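Local coordinates for PA1221 (Pseudomonas aeruginosa, PDB 4DG8), which belongs to the AMP-binding (ANL) enzyme family, also carries a phosphopantetheine attachment site, and is seen here with adenosine monophosphate bound, at residues Y168-S173 with G310-T315; Q372-D377 with R396-G401. One frame throughout, in Å; residues are numbered along the deposited sequence.

Interactions 1 and 2 illustrate how a ligand loop is built into its surroundings on more than one side. Their centres lie about 9 Å apart, and the loop 310-315 joins them. In interaction 1 this loop faces strand 166-172 and reaches the phosphate of adenosine monophosphate through Thr-312. The next residue, Glu-313, turns its carboxylate to both tyrosines of interaction 2: OE2 is 2.7 Å from Tyr-374 OH and 3.2 Å from Tyr-398 OH, each a probable hydrogen bond. Pro-311 CG also packs 3.7 Å from Tyr-398 CE2. Interaction 2 thus stands one layer behind the pocket, with the Tyr-398 side chain about 7 Å from the nucleotide.

Interaction 1 (Y168-S173 with G310-T315); sequences YINFSS and GPTENT. With AMP (adenosine monophosphate), chain B.
Thr-312 turns its methyl group to strand 166-172, where CG2 lies 4.0 Å from Asn-170 CB, and its hydroxyl to adenosine monophosphate. It belongs to the Gly-Pro-Thr-Glu loop, the A5 motif of the ANL family. One torsion sets this division of labour: with CG2 trans to the backbone N (OG1 chi1 -59°), the hydroxyl comes beside that N, and both can donate to the same phosphate oxygen. OG1 does so at 2.7 Å from AMP O3P, whereas the bond from Thr-312 N is weak, bent to 127°.

Two residues earlier on the strand, Tyr-168 and Thr-315 meet obliquely, the phenol oxygen OH lying 3.7 Å from methyl CG2. That hydroxyl is also bonded to Thr-219 and donates to a water, 2.7 Å from OH, which in turn donates to Thr-312 O. The Thr-315 hydroxyl is engaged by Gly-369 O.

Direct contact between strand and loop is therefore sparse, and water completes it. Farther along, Glu-313, whose OE1 forms a salt bridge with Arg-428, accepts a hydrogen bond at OE2 from a second bridging water, 2.6 Å away; the same water lies 3.1 Å from Ser-172 OG.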
loop_
_atom_site.group_PDB
_atom_site.type_symbol
_atom_site.label_atom_id
_atom_site.label_comp_id
_atom_site.label_asym_id
_atom_site.label_seq_id
_atom_site.Cartn_x
_atom_site.Cartn_y
_atom_site.Cartn_z
ATOM N N TYR A 168 1.689 -12.071 1.922
ATOM C CA TYR A 168 2.211 -11.045 2.825
ATOM C C TYR A 168 1.183 -10.529 3.805
ATOM O O TYR A 168 -0.023 -10.746 3.642
ATOM C CB TYR A 168 2.873 -9.881 2.052
ATOM C CG TYR A 168 1.951 -9.052 1.187
ATOM C CD1 TYR A 168 1.115 -8.086 1.739
ATOM C CD2 TYR A 168 1.953 -9.198 -0.195
ATOM C CE1 TYR A 168 0.274 -7.322 0.939
ATOM C CE2 TYR A 168 1.123 -8.432 -1.004
ATOM C CZ TYR A 168 0.287 -7.498 -0.441
ATOM O OH TYR A 168 -0.528 -6.738 -1.268
ATOM N N ILE A 169 1.674 -9.838 4.823
ATOM C CA ILE A 169 0.812 -9.127 5.746
ATOM C C ILE A 169 1.097 -7.621 5.723
ATOM O O ILE A 169 2.249 -7.203 5.751
ATOM C CB ILE A 169 0.968 -9.658 7.185
ATOM C CG1 ILE A 169 0.460 -11.094 7.251
ATOM C CG2 ILE A 169 0.229 -8.731 8.193
ATOM C CD1 ILE A 169 0.688 -11.785 8.564
ATOM N N ASN A 170 0.041 -6.814 5.662
ATOM C CA ASN A 170 0.165 -5.366 5.841
ATOM C C ASN A 170 -0.682 -4.947 7.019
ATOM O O ASN A 170 -1.862 -5.303 7.101
ATOM C CB ASN A 170 -0.298 -4.590 4.606
ATOM C CG ASN A 170 0.728 -4.621 3.472
ATOM O OD1 ASN A 170 1.674 -5.425 3.480
ATOM N ND2 ASN A 170 0.536 -3.752 2.482
ATOM N N PHE A 171 -0.108 -4.179 7.934
ATOM C CA PHE A 171 -0.879 -3.772 9.106
ATOM C C PHE A 171 -1.696 -2.523 8.762
ATOM O O PHE A 171 -1.213 -1.628 8.053
ATOM C CB PHE A 171 0.035 -3.504 10.297
ATOM C CG PHE A 171 0.328 -4.727 11.129
ATOM C CD1 PHE A 171 -0.604 -5.203 12.035
ATOM C CD2 PHE A 171 1.537 -5.398 11.008
ATOM C CE1 PHE A 171 -0.336 -6.333 12.809
ATOM C CE2 PHE A 171 1.814 -6.525 11.786
ATOM C CZ PHE A 171 0.877 -6.993 12.677
ATOM N N SER A 172 -2.939 -2.484 9.242
ATOM C CA SER A 172 -3.788 -1.319 9.056
ATOM C C SER A 172 -4.172 -0.665 10.388
ATOM O O SER A 172 -4.628 -1.333 11.325
ATOM C CB SER A 172 -5.043 -1.668 8.252
ATOM O OG SER A 172 -5.872 -0.526 8.110
ATOM N N SER A 173 -3.930 0.637 10.480
ATOM C CA SER A 173 -4.355 1.444 11.641
ATOM C C SER A 173 -5.675 2.198 11.393
ATOM O O SER A 173 -6.072 3.098 12.164
ATOM C CB SER A 173 -3.231 2.375 12.105
ATOM O OG SER A 173 -2.137 1.613 12.589
ATOM N N GLY A 310 -8.607 1.520 -4.231
ATOM C CA GLY A 310 -8.972 0.295 -3.543
ATOM C C GLY A 310 -8.433 0.241 -2.132
ATOM O O GLY A 310 -7.447 0.920 -1.817
ATOM N N PRO A 311 -9.055 -0.583 -1.273
ATOM C CA PRO A 311 -8.435 -0.732 0.046
ATOM C C PRO A 311 -7.486 -1.928 0.099
ATOM O O PRO A 311 -7.477 -2.769 -0.800
ATOM C CB PRO A 311 -9.644 -0.948 0.963
ATOM C CG PRO A 311 -10.642 -1.684 0.074
ATOM C CD PRO A 311 -10.388 -1.211 -1.347
ATOM N N THR A 312 -6.756 -2.048 1.198
ATOM C CA THR A 312 -5.741 -3.093 1.343
ATOM C C THR A 312 -6.372 -4.496 1.435
ATOM O O THR A 312 -5.803 -5.479 0.951
ATOM C CB THR A 312 -4.844 -2.790 2.576
ATOM O OG1 THR A 312 -4.217 -1.508 2.404
ATOM C CG2 THR A 312 -3.775 -3.875 2.791
ATOM N N GLU A 313 -7.553 -4.572 2.051
ATOM C CA GLU A 313 -8.326 -5.810 2.168
ATOM C C GLU A 313 -8.685 -6.447 0.812
ATOM O O GLU A 313 -9.092 -7.622 0.743
ATOM C CB GLU A 313 -9.629 -5.540 2.948
ATOM C CG GLU A 313 -9.455 -5.222 4.435
ATOM C CD GLU A 313 -9.059 -3.760 4.709
ATOM O OE1 GLU A 313 -8.703 -3.013 3.755
ATOM O OE2 GLU A 313 -9.122 -3.365 5.896
ATOM N N ASN A 314 -8.679 -5.629 -0.234
ATOM C CA ASN A 314 -8.841 -6.091 -1.621
ATOM C C ASN A 314 -7.554 -6.073 -2.453
ATOM O O ASN A 314 -7.600 -5.948 -3.678
ATOM C CB ASN A 314 -10.087 -5.533 -2.320
ATOM C CG ASN A 314 -10.490 -6.341 -3.575
ATOM O OD1 ASN A 314 -10.327 -7.567 -3.641
ATOM N ND2 ASN A 314 -11.014 -5.640 -4.578
ATOM N N THR A 315 -6.418 -6.013 -1.766
ATOM C CA THR A 315 -5.113 -6.143 -2.418
ATOM C C THR A 315 -4.798 -5.041 -3.440
ATOM O O THR A 315 -4.939 -5.264 -4.648
ATOM C CB THR A 315 -4.903 -7.552 -3.052
ATOM O OG1 THR A 315 -5.333 -8.567 -2.130
ATOM C CG2 THR A 315 -3.399 -7.781 -3.417
HETATM P P AMP B . -5.191 1.814 1.686
HETATM O O1P AMP B . -4.134 2.254 2.676
HETATM O O2P AMP B . -4.769 1.528 0.251
HETATM O O3P AMP B . -5.870 0.599 2.292
HETATM O "O5'" AMP B . -6.385 2.862 1.682
HETATM C "C5'" AMP B . -7.605 2.559 1.033
HETATM C "C4'" AMP B . -8.570 3.710 1.101
HETATM O "O4'" AMP B . -7.969 4.899 0.523
HETATM C "C3'" AMP B . -9.862 3.531 0.325
HETATM O "O3'" AMP B . -10.820 2.746 1.025
HETATM C "C2'" AMP B . -10.302 4.967 0.076
HETATM O "O2'" AMP B . -10.904 5.511 1.245
HETATM C "C1'" AMP B . -8.956 5.663 -0.146
HETATM N N9 AMP B . -8.599 5.736 -1.582
HETATM C C8 AMP B . -7.710 4.920 -2.197
HETATM N N7 AMP B . -7.585 5.219 -3.514
HETATM C C5 AMP B . -8.411 6.241 -3.780
HETATM C C6 AMP B . -8.767 7.043 -4.983
HETATM N N6 AMP B . -8.205 6.793 -6.179
HETATM N N1 AMP B . -9.675 8.040 -4.840
HETATM C C2 AMP B . -10.235 8.291 -3.638
HETATM N N3 AMP B . -9.957 7.605 -2.511
HETATM C C4 AMP B . -9.070 6.586 -2.504
HETATM O O HOH W 1 -2.752 -5.721 -0.239
HETATM O O HOH W 2 -8.827 -1.431 7.622
#

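Interaction 2 (Q372-D377 with R396-G401)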
loop_
_atom_site.group_PDB
_atom_site.type_symbol
_atom_site.label_atom_id
_atom_site.label_comp_id
_atom_site.label_asym_id
_atom_site.label_seq_id
_atom_site.Cartn_x
_atom_site.Cartn_y
_atom_site.Cartn_z
ATOM N N GLN A 372 -7.363 -12.910 2.878
ATOM C CA GLN A 372 -7.845 -14.013 3.697
ATOM C C GLN A 372 -8.615 -13.442 4.886
ATOM O O GLN A 372 -9.628 -14.011 5.320
ATOM C CB GLN A 372 -6.670 -14.872 4.165
ATOM C CG GLN A 372 -7.062 -16.001 5.110
ATOM C CD GLN A 372 -5.868 -16.596 5.831
ATOM O OE1 GLN A 372 -5.316 -15.990 6.756
ATOM N NE2 GLN A 372 -5.460 -17.793 5.411
ATOM N N GLY A 373 -8.142 -12.308 5.408
ATOM C CA GLY A 373 -8.827 -11.646 6.507
ATOM C C GLY A 373 -7.863 -10.897 7.404
ATOM O O GLY A 373 -6.723 -10.644 7.014
ATOM N N TYR A 374 -8.303 -10.550 8.607
ATOM C CA TYR A 374 -7.401 -9.894 9.544
ATOM C C TYR A 374 -6.759 -10.990 10.344
ATOM O O TYR A 374 -7.412 -11.641 11.151
ATOM C CB TYR A 374 -8.153 -8.941 10.462
ATOM C CG TYR A 374 -8.835 -7.847 9.695
ATOM C CD1 TYR A 374 -8.092 -6.836 9.079
ATOM C CD2 TYR A 374 -10.212 -7.828 9.566
ATOM C CE1 TYR A 374 -8.711 -5.838 8.352
ATOM C CE2 TYR A 374 -10.842 -6.826 8.845
ATOM C CZ TYR A 374 -10.086 -5.839 8.239
ATOM O OH TYR A 374 -10.715 -4.845 7.529
ATOM N N ARG A 375 -5.467 -11.180 10.112
ATOM C CA ARG A 375 -4.766 -12.349 10.613
ATOM C C ARG A 375 -4.886 -12.415 12.129
ATOM O O ARG A 375 -4.978 -13.494 12.723
ATOM C CB ARG A 375 -3.298 -12.284 10.181
ATOM C CG ARG A 375 -2.506 -13.543 10.467
ATOM C CD ARG A 375 -2.858 -14.674 9.485
ATOM N NE ARG A 375 -1.920 -15.764 9.702
ATOM C CZ ARG A 375 -1.951 -16.951 9.104
ATOM N NH1 ARG A 375 -2.886 -17.240 8.199
ATOM N NH2 ARG A 375 -1.016 -17.846 9.409
ATOM N N ASN A 376 -4.895 -11.239 12.745
ATOM C CA ASN A 376 -4.973 -11.110 14.192
ATOM C C ASN A 376 -6.340 -10.758 14.801
ATOM O O ASN A 376 -6.421 -10.518 16.013
ATOM C CB ASN A 376 -3.909 -10.123 14.682
ATOM C CG ASN A 376 -4.224 -8.705 14.296
ATOM O OD1 ASN A 376 -4.929 -8.462 13.310
ATOM N ND2 ASN A 376 -3.728 -7.747 15.090
ATOM N N ASP A 377 -7.387 -10.634 13.985
ATOM C CA ASP A 377 -8.724 -10.377 14.549
ATOM C C ASP A 377 -9.803 -11.216 13.851
ATOM O O ASP A 377 -10.311 -10.826 12.789
ATOM C CB ASP A 377 -9.036 -8.888 14.358
ATOM C CG ASP A 377 -10.211 -8.398 15.203
ATOM O OD1 ASP A 377 -11.104 -9.197 15.553
ATOM O OD2 ASP A 377 -10.227 -7.184 15.504
ATOM N N ARG A 396 -18.279 -14.440 -1.309
ATOM C CA ARG A 396 -17.556 -13.672 -0.307
ATOM C C ARG A 396 -17.316 -12.247 -0.806
ATOM O O ARG A 396 -17.023 -12.021 -1.985
ATOM C CB ARG A 396 -16.243 -14.355 0.046
ATOM C CG ARG A 396 -15.517 -13.757 1.237
ATOM C CD ARG A 396 -14.487 -14.754 1.742
ATOM N NE ARG A 396 -13.899 -14.339 3.012
ATOM C CZ ARG A 396 -12.678 -13.830 3.158
ATOM N NH1 ARG A 396 -11.878 -13.660 2.106
ATOM N NH2 ARG A 396 -12.254 -13.497 4.370
ATOM N N ALA A 397 -17.449 -11.292 0.108
ATOM C CA ALA A 397 -17.410 -9.872 -0.221
ATOM C C ALA A 397 -16.839 -9.023 0.922
ATOM O O ALA A 397 -16.995 -9.345 2.101
ATOM C CB ALA A 397 -18.818 -9.386 -0.585
ATOM N N TYR A 398 -16.177 -7.939 0.551
ATOM C CA TYR A 398 -15.664 -6.962 1.497
ATOM C C TYR A 398 -16.382 -5.628 1.305
ATOM O O TYR A 398 -16.332 -5.031 0.218
ATOM C CB TYR A 398 -14.147 -6.776 1.325
ATOM C CG TYR A 398 -13.578 -5.714 2.239
ATOM C CD1 TYR A 398 -13.412 -5.955 3.601
ATOM C CD2 TYR A 398 -13.241 -4.454 1.752
ATOM C CE1 TYR A 398 -12.913 -4.964 4.460
ATOM C CE2 TYR A 398 -12.733 -3.469 2.595
ATOM C CZ TYR A 398 -12.568 -3.733 3.953
ATOM O OH TYR A 398 -12.060 -2.759 4.801
ATOM N N ARG A 399 -17.065 -5.181 2.356
ATOM C CA ARG A 399 -17.662 -3.847 2.401
ATOM C C ARG A 399 -16.591 -2.817 2.758
ATOM O O ARG A 399 -16.013 -2.863 3.844
ATOM C CB ARG A 399 -18.776 -3.810 3.449
ATOM C CG ARG A 399 -19.893 -4.799 3.186
ATOM C CD ARG A 399 -20.861 -4.872 4.355
ATOM N NE ARG A 399 -21.565 -3.614 4.578
ATOM C CZ ARG A 399 -22.654 -3.495 5.337
ATOM N NH1 ARG A 399 -23.162 -4.565 5.942
ATOM N NH2 ARG A 399 -23.240 -2.309 5.492
ATOM N N THR A 400 -16.345 -1.876 1.852
ATOM C CA THR A 400 -15.187 -0.998 1.960
ATOM C C THR A 400 -15.342 0.164 2.947
ATOM O O THR A 400 -14.340 0.711 3.438
ATOM C CB THR A 400 -14.845 -0.375 0.591
ATOM O OG1 THR A 400 -15.995 0.319 0.112
ATOM C CG2 THR A 400 -14.426 -1.442 -0.427
ATOM N N GLY A 401 -16.585 0.559 3.199
ATOM C CA GLY A 401 -16.859 1.809 3.895
ATOM C C GLY A 401 -16.668 3.030 2.992
ATOM O O GLY A 401 -16.748 4.178 3.441
HETATM O O HOH W 3 -13.311 -3.226 7.811
#
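Arg-396 reaches across to the backbone of Gln-372, opening a contact in which one strand sends two side chains, two residues apart, to the same short segment. Its chain is extended from CG to NE and leaves the backbone with CG trans to N (chi1 -171°), which carries the guanidinium over the gap. NH2 then donates to Gln-372 O at 2.8 Å, a weak bond because the angle at the hydrogen is only 129°, while NH1 is taken by the neighbouring carbonyl of Ala-371. Two successive carbonyls thus share one guanidinium. The Gln-372 side chain is engaged within its own segment: OE1 offers an in-plane lone pair to Arg-375 NH1, 3.1 Å away, with OE1 almost exactly in the guanidinium plane.

Tyr-398 begins the Tyr-Arg-Thr-Gly-Asp sequence, the A7 motif of the same family. It is buried and crosses Tyr-374 at about a right angle. Tyr-374 OH sits 3.8 Å from Tyr-398 CE1, and the two hydroxyl oxygens, 3.7 Å apart, are bridged by a water that donates to Tyr-374 OH. Each hydroxyl also has the carboxylate of Glu-313 beside it. Farther on, Thr-400 packs on Pro-311 and its OG1 bonds to Ile-363 O and Asp-402 N; Asp-402 itself binds adenosine monophosphate.

The contact brings together two sheets. Strand 393-406 pairs antiparallel with 361-367, whereas 373-374 is a short, weakly bonded strand at the edge of a mixed sheet, beside 180-185. Beyond it a type I turn from Tyr-374 leads to Asp-377, the N-cap of helix 378-384, and that helix packs against Tyr-374, Arg-396 and Tyr-398 alike.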